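Local coordinates for GDSL-like Lipase/Acylhydrolase family protein (PDB 4K9S) that is probably a serine esterase of the SGNH (GDSL) hydrolase family that may remove O-acetyl groups from peptidoglycan, at residues A[110-115]-A[214-219]; A[117-122]-A[226-231]; A[152-157]-A[174-179]. All blocks are in the same frame, centred on the assembly; numbering follows the deposited sequence.

How the contacts relate
From the N terminus, the chain lays down the first strands of the hydrolase part, then enters a long beta-sandwich region that carries the first segment of contact 1 (110-115), the first segment of contact 2 (117-122) and all of contact 3. Contact 3 pairs 152-157 with 174-179, closing a short excursion whose two strands, 161-164 and 167-170, belong to the other antiparallel sheet. The chain returns to the hydrolase along strand 208-215, whose end and the following turn (214-219) close contact 1; 226-231 then closes contact 2. Contacts 1 and 2 therefore cross, and both loops enclose contact 3. Together they tie the hydrolase to the beta-sandwich region, while contact 2 also touches Lys154 and Trp176 of contact 3.

Contact 1. Residues A[110-115]-A[214-219]; sequences SLTSRN and MGINGA
Thr112 and Arg114 pack on Ile216 and Asn217 by van der Waals contact, without a hydrogen bond between the segments, across the junction of the SGNH hydrolase fold and a beta-sandwich region, consistent with the galactose-binding-like clan of its family. Strand 109-112 is an outermost strand of an antiparallel sheet, and 214-219 leaves the outermost strand 208-215 of the mixed hydrolase sheet to enter a type II turn from Ile216 to Ala219. Ile216 puts one branch on each of two partners. Its CD1 meets Thr112 OG1 tip to tip at 3.4 Å, although the polar partner of that hydroxyl, weakly bonded, is Gly124 O. Its CG2, anti to the backbone N, packs 3.7 Å from Arg114 CB. Ser113 sits at the margin, its OG 4.4 Å from Ile216 CG1 and hydrogen-bonded to Trp227 NE1. The Arg114 chain is extended from CG to NE (chi1 167°), which carries its methylenes past the turn. The guanidinium and the Asn217 amide are almost perpendicular, 87° apart, and do not bond to each other. Instead, Asn217 ND2 donates to Gly96 O, while its side chain also touches Ser62 of the GDS signature in helix 62-65. The carbonyl of Asn217 lies at the edge of the guanidinium, near its plane, with Asn217 O 3.4 Å from Arg114 CD and Asn217 CB 3.8 Å from the same carbon.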
loop_
_atom_site.group_PDB
_atom_site.type_symbol
_atom_site.label_atom_id
_atom_site.label_comp_id
_atom_site.label_asym_id
_atom_site.label_seq_id
_atom_site.Cartn_x
_atom_site.Cartn_y
_atom_site.Cartn_z
ATOM N N SER A 110 -14.155 8.913 7.752
ATOM C CA SER A 110 -13.672 7.918 6.801
ATOM C C SER A 110 -14.692 6.815 6.510
ATOM O O SER A 110 -15.410 6.354 7.388
ATOM C CB SER A 110 -12.388 7.293 7.321
ATOM O OG SER A 110 -12.632 6.674 8.563
ATOM N N LEU A 111 -14.749 6.410 5.252
ATOM C CA LEU A 111 -15.529 5.258 4.846
ATOM C C LEU A 111 -14.607 4.337 4.066
ATOM O O LEU A 111 -13.742 4.809 3.323
ATOM C CB LEU A 111 -16.696 5.693 3.968
ATOM C CG LEU A 111 -17.602 4.527 3.613
ATOM C CD1 LEU A 111 -18.291 3.998 4.881
ATOM C CD2 LEU A 111 -18.604 4.927 2.528
ATOM N N THR A 112 -14.787 3.029 4.225
ATOM C CA THR A 112 -13.898 2.054 3.598
ATOM C C THR A 112 -14.691 0.979 2.821
ATOM O O THR A 112 -15.845 0.700 3.146
ATOM C CB THR A 112 -13.047 1.394 4.691
ATOM O OG1 THR A 112 -11.659 1.519 4.393
ATOM C CG2 THR A 112 -13.351 -0.021 4.779
ATOM N N SER A 113 -14.085 0.373 1.799
ATOM C CA SER A 113 -14.778 -0.657 1.010
ATOM C C SER A 113 -14.921 -2.016 1.712
ATOM O O SER A 113 -15.586 -2.920 1.202
ATOM C CB SER A 113 -14.125 -0.844 -0.367
ATOM O OG SER A 113 -12.824 -1.385 -0.263
ATOM N N ARG A 114 -14.322 -2.151 2.891
ATOM C CA ARG A 114 -14.352 -3.417 3.618
ATOM C C ARG A 114 -15.764 -3.908 3.882
ATOM O O ARG A 114 -16.082 -5.043 3.565
ATOM C CB ARG A 114 -13.571 -3.323 4.920
ATOM C CG ARG A 114 -13.782 -4.470 5.886
ATOM C CD ARG A 114 -12.976 -4.243 7.176
ATOM N NE ARG A 114 -13.061 -5.415 8.034
ATOM C CZ ARG A 114 -14.025 -5.638 8.925
ATOM N NH1 ARG A 114 -14.994 -4.749 9.098
ATOM N NH2 ARG A 114 -14.015 -6.759 9.644
ATOM N N ASN A 115 -16.604 -3.048 4.450
ATOM C CA ASN A 115 -17.994 -3.404 4.709
ATOM C C ASN A 115 -18.985 -2.595 3.889
ATOM O O ASN A 115 -20.184 -2.867 3.941
ATOM C CB ASN A 115 -18.341 -3.244 6.189
ATOM C CG ASN A 115 -17.631 -4.243 7.067
ATOM O OD1 ASN A 115 -17.032 -3.875 8.077
ATOM N ND2 ASN A 115 -17.691 -5.520 6.691
HETATM N N MSE A 214 -1.512 1.049 1.180
HETATM C CA MSE A 214 -2.938 1.007 0.841
HETATM C C MSE A 214 -3.570 -0.320 1.226
HETATM O O MSE A 214 -3.811 -1.179 0.382
HETATM C CB MSE A 214 -3.149 1.262 -0.652
HETATM C CG MSE A 214 -3.168 2.729 -0.999
HETATM SE SE MSE A 214 -3.487 3.068 -2.895
HETATM C CE MSE A 214 -3.495 5.025 -2.807
ATOM N N GLY A 215 -3.849 -0.482 2.508
ATOM C CA GLY A 215 -4.344 -1.753 2.988
ATOM C C GLY A 215 -5.803 -1.635 3.337
ATOM O O GLY A 215 -6.255 -0.562 3.740
ATOM N N ILE A 216 -6.543 -2.728 3.149
ATOM C CA ILE A 216 -7.870 -2.844 3.708
ATOM C C ILE A 216 -7.930 -4.132 4.502
ATOM O O ILE A 216 -7.610 -5.198 3.980
ATOM C CB ILE A 216 -8.962 -2.868 2.621
ATOM C CG1 ILE A 216 -8.971 -1.556 1.827
ATOM C CG2 ILE A 216 -10.321 -3.118 3.251
ATOM C CD1 ILE A 216 -9.414 -0.354 2.642
ATOM N N ASN A 217 -8.320 -4.029 5.769
ATOM C CA ASN A 217 -8.590 -5.210 6.594
ATOM C C ASN A 217 -9.464 -6.273 5.890
ATOM O O ASN A 217 -10.589 -5.990 5.460
ATOM C CB ASN A 217 -9.273 -4.794 7.899
ATOM C CG ASN A 217 -8.316 -4.235 8.917
ATOM O OD1 ASN A 217 -7.114 -4.382 8.801
ATOM N ND2 ASN A 217 -8.861 -3.596 9.947
ATOM N N GLY A 218 -8.941 -7.487 5.771
ATOM C CA GLY A 218 -9.711 -8.603 5.242
ATOM C C GLY A 218 -9.847 -8.687 3.724
ATOM O O GLY A 218 -10.495 -9.605 3.194
ATOM N N ALA A 219 -9.240 -7.742 3.018
ATOM C CA ALA A 219 -9.455 -7.622 1.580
ATOM C C ALA A 219 -8.769 -8.702 0.732
ATOM O O ALA A 219 -7.782 -9.310 1.153
ATOM C CB ALA A 219 -9.046 -6.241 1.108
#

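Contact 2. Residues A[117-122]-A[226-231]; sequences TGDFPL and KWRADR
The indole of Trp227 is overlapped on one face by the backbone of Pro121 and Leu122: Pro121 O lies 4.0 Å and Leu122 C 4.1 Å above the plane of the Trp227 ring, both offset toward its rim. The side chain of Leu122 then reaches the six-membered end, where its CD2 comes 3.4 Å from Trp227 CZ3. Near the pyrrole end Phe120 adds its CB, 3.8 Å from Trp227 CD1, while the phenyl ring turns aside and presents its edge to Lys226 O. One straight bond joins the backbones: Arg228 N donates to Phe120 O at 2.7 Å, with 166° at the hydrogen and the donor in the carbonyl plane. Neither segment is regular helix or strand. They are a loop between strands 109-112 and 125-128 of the beta-sandwich region and a hydrolase loop leading into helix 231-238, and they meet at the seam of the two folds. Water 1 adds a further bridge, accepting from Gly118 N and donating to Lys226 O. Arg228 CG stands between the backbone N and the carbonyl carbon (chi1 77°), which lays the chain across the Phe120 carbonyl and brings Arg228 CG within 3.3 Å of Phe120 O. Asp119, at the centre of an inverse gamma turn, brings OD1 to 3.3 Å from Arg228 CB, but the two charged ends look elsewhere: Asp119 OD2 forms a salt bridge with Lys154, and Arg228 NH2 one with Asp234, whose other oxygen accepts from Leu122 N.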
loop_
_atom_site.group_PDB
_atom_site.type_symbol
_atom_site.label_atom_id
_atom_site.label_comp_id
_atom_site.label_asym_id
_atom_site.label_seq_id
_atom_site.Cartn_x
_atom_site.Cartn_y
_atom_site.Cartn_z
ATOM N N THR A 117 -20.273 0.170 0.408
ATOM C CA THR A 117 -20.200 0.605 -0.986
ATOM C C THR A 117 -19.942 2.103 -1.049
ATOM O O THR A 117 -20.276 2.846 -0.121
ATOM C CB THR A 117 -21.504 0.343 -1.739
ATOM O OG1 THR A 117 -22.568 1.078 -1.115
ATOM C CG2 THR A 117 -21.835 -1.151 -1.733
ATOM N N GLY A 118 -19.365 2.543 -2.160
ATOM C CA GLY A 118 -19.075 3.945 -2.366
ATOM C C GLY A 118 -18.361 4.179 -3.677
ATOM O O GLY A 118 -17.840 3.235 -4.290
ATOM N N ASP A 119 -18.344 5.438 -4.110
ATOM C CA ASP A 119 -17.574 5.851 -5.275
ATOM C C ASP A 119 -16.072 5.936 -4.937
ATOM O O ASP A 119 -15.457 6.990 -5.088
ATOM C CB ASP A 119 -18.086 7.207 -5.759
ATOM C CG ASP A 119 -17.434 7.661 -7.057
ATOM O OD1 ASP A 119 -16.950 6.809 -7.836
ATOM O OD2 ASP A 119 -17.425 8.881 -7.308
ATOM N N PHE A 120 -15.492 4.823 -4.497
ATOM C CA PHE A 120 -14.120 4.795 -3.985
ATOM C C PHE A 120 -13.056 4.995 -5.054
ATOM O O PHE A 120 -13.073 4.323 -6.082
ATOM C CB PHE A 120 -13.817 3.444 -3.324
ATOM C CG PHE A 120 -14.669 3.130 -2.130
ATOM C CD1 PHE A 120 -14.444 3.764 -0.916
ATOM C CD2 PHE A 120 -15.664 2.166 -2.211
ATOM C CE1 PHE A 120 -15.220 3.471 0.187
ATOM C CE2 PHE A 120 -16.435 1.848 -1.105
ATOM C CZ PHE A 120 -16.210 2.507 0.101
ATOM N N PRO A 121 -12.094 5.884 -4.791
ATOM C CA PRO A 121 -10.897 5.925 -5.626
ATOM C C PRO A 121 -9.992 4.749 -5.282
ATOM O O PRO A 121 -10.304 4.011 -4.350
ATOM C CB PRO A 121 -10.247 7.250 -5.238
ATOM C CG PRO A 121 -10.689 7.482 -3.837
ATOM C CD PRO A 121 -12.074 6.911 -3.733
ATOM N N LEU A 122 -8.920 4.556 -6.045
ATOM C CA LEU A 122 -7.967 3.478 -5.801
ATOM C C LEU A 122 -7.576 3.485 -4.323
ATOM O O LEU A 122 -7.189 4.523 -3.799
ATOM C CB LEU A 122 -6.741 3.712 -6.691
ATOM C CG LEU A 122 -5.625 2.724 -7.056
ATOM C CD1 LEU A 122 -4.373 2.967 -6.207
ATOM C CD2 LEU A 122 -6.052 1.268 -7.013
ATOM N N LYS A 226 -14.653 -3.167 -6.105
ATOM C CA LYS A 226 -15.533 -2.410 -5.218
ATOM C C LYS A 226 -15.270 -0.930 -5.381
ATOM O O LYS A 226 -16.035 -0.086 -4.908
ATOM C CB LYS A 226 -15.258 -2.790 -3.761
ATOM C CG LYS A 226 -15.856 -4.114 -3.307
ATOM C CD LYS A 226 -15.130 -4.607 -2.053
ATOM C CE LYS A 226 -16.081 -5.260 -1.056
ATOM N NZ LYS A 226 -15.381 -5.872 0.105
ATOM N N TRP A 227 -14.162 -0.628 -6.048
ATOM C CA TRP A 227 -13.741 0.741 -6.271
ATOM C C TRP A 227 -14.269 1.237 -7.612
ATOM O O TRP A 227 -14.818 0.471 -8.406
ATOM C CB TRP A 227 -12.220 0.846 -6.201
ATOM C CG TRP A 227 -11.662 0.217 -4.959
ATOM C CD1 TRP A 227 -12.341 -0.076 -3.821
ATOM C CD2 TRP A 227 -10.324 -0.224 -4.748
ATOM N NE1 TRP A 227 -11.518 -0.661 -2.912
ATOM C CE2 TRP A 227 -10.264 -0.759 -3.453
ATOM C CE3 TRP A 227 -9.161 -0.216 -5.531
ATOM C CZ2 TRP A 227 -9.090 -1.280 -2.915
ATOM C CZ3 TRP A 227 -8.000 -0.736 -5.000
ATOM C CH2 TRP A 227 -7.975 -1.263 -3.703
ATOM N N ARG A 228 -14.125 2.530 -7.856
ATOM C CA ARG A 228 -14.713 3.103 -9.047
ATOM C C ARG A 228 -14.002 2.604 -10.319
ATOM O O ARG A 228 -12.841 2.170 -10.289
ATOM C CB ARG A 228 -14.686 4.620 -8.953
ATOM C CG ARG A 228 -13.336 5.198 -9.238
ATOM C CD ARG A 228 -13.191 6.589 -8.646
ATOM N NE ARG A 228 -12.018 7.245 -9.209
ATOM C CZ ARG A 228 -12.054 8.070 -10.246
ATOM N NH1 ARG A 228 -13.211 8.362 -10.826
ATOM N NH2 ARG A 228 -10.932 8.607 -10.696
ATOM N N ALA A 229 -14.725 2.683 -11.427
ATOM C CA ALA A 229 -14.278 2.214 -12.721
ATOM C C ALA A 229 -12.951 2.827 -13.150
ATOM O O ALA A 229 -12.153 2.185 -13.820
ATOM C CB ALA A 229 -15.366 2.497 -13.777
ATOM N N ASP A 230 -12.714 4.070 -12.767
ATOM C CA ASP A 230 -11.508 4.753 -13.196
ATOM C C ASP A 230 -10.310 4.537 -12.262
ATOM O O ASP A 230 -9.346 5.300 -12.304
ATOM C CB ASP A 230 -11.797 6.244 -13.358
ATOM C CG ASP A 230 -12.579 6.554 -14.624
ATOM O OD1 ASP A 230 -12.385 5.847 -15.637
ATOM O OD2 ASP A 230 -13.383 7.513 -14.609
ATOM N N ARG A 231 -10.374 3.496 -11.435
ATOM C CA ARG A 231 -9.335 3.221 -10.442
ATOM C C ARG A 231 -7.943 3.093 -11.038
ATOM O O ARG A 231 -6.965 3.533 -10.427
ATOM C CB ARG A 231 -9.678 1.972 -9.611
ATOM C CG ARG A 231 -9.997 0.723 -10.418
ATOM C CD ARG A 231 -10.586 -0.400 -9.537
ATOM N NE ARG A 231 -10.955 -1.574 -10.321
ATOM C CZ ARG A 231 -12.186 -1.851 -10.755
ATOM N NH1 ARG A 231 -13.214 -1.057 -10.473
ATOM N NH2 ARG A 231 -12.398 -2.942 -11.474
HETATM O O HOH W 1 -18.668 -0.048 -3.816
#

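Contact 3. Residues A[152-157]-A[174-179]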
loop_
_atom_site.group_PDB
_atom_site.type_symbol
_atom_site.label_atom_id
_atom_site.label_comp_id
_atom_site.label_asym_id
_atom_site.label_seq_id
_atom_site.Cartn_x
_atom_site.Cartn_y
_atom_site.Cartn_z
ATOM N N PHE A 152 -6.269 13.162 -3.664
ATOM C CA PHE A 152 -7.425 12.700 -4.399
ATOM C C PHE A 152 -8.620 13.422 -3.784
ATOM O O PHE A 152 -8.734 13.492 -2.565
ATOM C CB PHE A 152 -7.567 11.196 -4.283
ATOM C CG PHE A 152 -6.667 10.441 -5.203
ATOM C CD1 PHE A 152 -7.041 10.202 -6.509
ATOM C CD2 PHE A 152 -5.445 9.975 -4.773
ATOM C CE1 PHE A 152 -6.209 9.500 -7.360
ATOM C CE2 PHE A 152 -4.623 9.283 -5.621
ATOM C CZ PHE A 152 -5.005 9.047 -6.913
ATOM N N ALA A 153 -9.493 13.984 -4.609
ATOM C CA ALA A 153 -10.562 14.812 -4.073
ATOM C C ALA A 153 -11.729 14.934 -5.033
ATOM O O ALA A 153 -11.542 15.036 -6.235
ATOM C CB ALA A 153 -10.028 16.184 -3.741
ATOM N N LYS A 154 -12.936 14.917 -4.493
ATOM C CA LYS A 154 -14.121 15.138 -5.294
ATOM C C LYS A 154 -15.043 16.094 -4.575
ATOM O O LYS A 154 -15.577 15.771 -3.510
ATOM C CB LYS A 154 -14.852 13.828 -5.585
ATOM C CG LYS A 154 -16.197 14.024 -6.301
ATOM C CD LYS A 154 -16.900 12.694 -6.557
ATOM C CE LYS A 154 -17.159 11.946 -5.244
ATOM N NZ LYS A 154 -17.895 10.667 -5.477
ATOM N N PRO A 155 -15.257 17.274 -5.170
ATOM C CA PRO A 155 -16.088 18.299 -4.547
ATOM C C PRO A 155 -17.544 17.968 -4.801
ATOM O O PRO A 155 -17.853 17.239 -5.744
ATOM C CB PRO A 155 -15.691 19.553 -5.321
ATOM C CG PRO A 155 -15.438 19.045 -6.689
ATOM C CD PRO A 155 -14.841 17.670 -6.529
ATOM N N LEU A 156 -18.431 18.483 -3.963
ATOM C CA LEU A 156 -19.857 18.300 -4.181
ATOM C C LEU A 156 -20.260 19.070 -5.429
ATOM O O LEU A 156 -21.059 18.593 -6.226
ATOM C CB LEU A 156 -20.635 18.804 -2.968
ATOM C CG LEU A 156 -22.161 18.776 -3.022
ATOM C CD1 LEU A 156 -22.696 17.420 -3.471
ATOM C CD2 LEU A 156 -22.685 19.110 -1.650
ATOM N N LEU A 157 -19.674 20.255 -5.595
ATOM C CA LEU A 157 -19.980 21.159 -6.709
ATOM C C LEU A 157 -18.748 21.347 -7.569
ATOM O O LEU A 157 -17.642 21.411 -7.052
ATOM C CB LEU A 157 -20.376 22.529 -6.165
ATOM C CG LEU A 157 -21.756 23.102 -6.449
ATOM C CD1 LEU A 157 -22.811 22.085 -6.130
ATOM C CD2 LEU A 157 -21.946 24.345 -5.595
ATOM N N GLY A 174 -15.851 18.817 -12.032
ATOM C CA GLY A 174 -16.241 18.005 -10.895
ATOM C C GLY A 174 -15.693 16.606 -11.045
ATOM O O GLY A 174 -14.804 16.368 -11.856
ATOM N N GLY A 175 -16.227 15.677 -10.263
ATOM C CA GLY A 175 -15.716 14.318 -10.241
ATOM C C GLY A 175 -14.425 14.219 -9.443
ATOM O O GLY A 175 -13.810 15.235 -9.106
ATOM N N TRP A 176 -14.023 12.986 -9.137
ATOM C CA TRP A 176 -12.708 12.689 -8.556
ATOM C C TRP A 176 -11.572 13.253 -9.396
ATOM O O TRP A 176 -11.580 13.154 -10.623
ATOM C CB TRP A 176 -12.511 11.176 -8.422
ATOM C CG TRP A 176 -13.241 10.577 -7.261
ATOM C CD1 TRP A 176 -14.375 9.822 -7.306
ATOM C CD2 TRP A 176 -12.897 10.700 -5.875
ATOM N NE1 TRP A 176 -14.762 9.472 -6.035
ATOM C CE2 TRP A 176 -13.867 9.993 -5.139
ATOM C CE3 TRP A 176 -11.865 11.340 -5.187
ATOM C CZ2 TRP A 176 -13.827 9.900 -3.753
ATOM C CZ3 TRP A 176 -11.834 11.254 -3.813
ATOM C CH2 TRP A 176 -12.809 10.539 -3.107
ATOM N N GLN A 177 -10.587 13.837 -8.727
ATOM C CA GLN A 177 -9.428 14.382 -9.411
ATOM C C GLN A 177 -8.291 14.512 -8.417
ATOM O O GLN A 177 -8.491 14.368 -7.206
ATOM C CB GLN A 177 -9.769 15.740 -10.045
ATOM C CG GLN A 177 -10.320 16.747 -9.054
ATOM C CD GLN A 177 -10.963 17.958 -9.719
ATOM O OE1 GLN A 177 -10.299 18.949 -10.015
ATOM N NE2 GLN A 177 -12.269 17.883 -9.940
ATOM N N VAL A 178 -7.086 14.759 -8.914
ATOM C CA VAL A 178 -5.977 15.050 -8.019
ATOM C C VAL A 178 -5.711 16.556 -7.945
ATOM O O VAL A 178 -5.559 17.228 -8.963
ATOM C CB VAL A 178 -4.695 14.311 -8.434
ATOM C CG1 VAL A 178 -3.530 14.773 -7.591
ATOM C CG2 VAL A 178 -4.884 12.809 -8.314
ATOM N N LEU A 179 -5.659 17.073 -6.726
ATOM C CA LEU A 179 -5.347 18.471 -6.482
ATOM C C LEU A 179 -3.852 18.570 -6.205
ATOM O O LEU A 179 -3.354 17.875 -5.322
ATOM C CB LEU A 179 -6.119 18.949 -5.255
ATOM C CG LEU A 179 -7.498 19.593 -5.372
ATOM C CD1 LEU A 179 -8.335 19.071 -6.541
ATOM C CD2 LEU A 179 -8.216 19.395 -4.063
HETATM O O HOH W 2 -18.213 16.646 -8.303
#
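Strands 152-155 and 177-179 pair in antiparallel fashion at Phe152-Val178 and Ala153-Gln177, with backbone bonds Ala153 N to Gln177 O (2.8 Å) and Gln177 N to Ala153 O (2.9 Å), although the N-to-C directions of the two short strand segments are 110° apart, well short of the 180° of a straight antiparallel pair. On one face Val178 CG2 makes a CH-pi contact over the Phe152 ring, 3.9 Å from its centroid. On the other Ala153 CB packs 3.7 Å from Leu179 CD2. Just before the paired strand the chain passes through Gly175, at positive phi, and Trp176 lays its indole under Lys154. Lys154 CB sits 3.9 Å from the centroid of the five-membered ring of Trp176, and a bend at chi3 (59°) keeps CE over the indole. Gln177 NE2 donates back to Gly175 O within its own segment at 3.2 Å, nearly straight at 178°, while its OE1 accepts from Asn172 N. Water 2 joins Pro155 O to Gly175 N. Strand 177-183 is outermost in this five-stranded sheet; strand 195-203 borders 147-155 on its other flank, with Trp195 and Ile197 against Ala153, while helix 231-238 touches Phe152 and Val178 through Asp234 and Gln237.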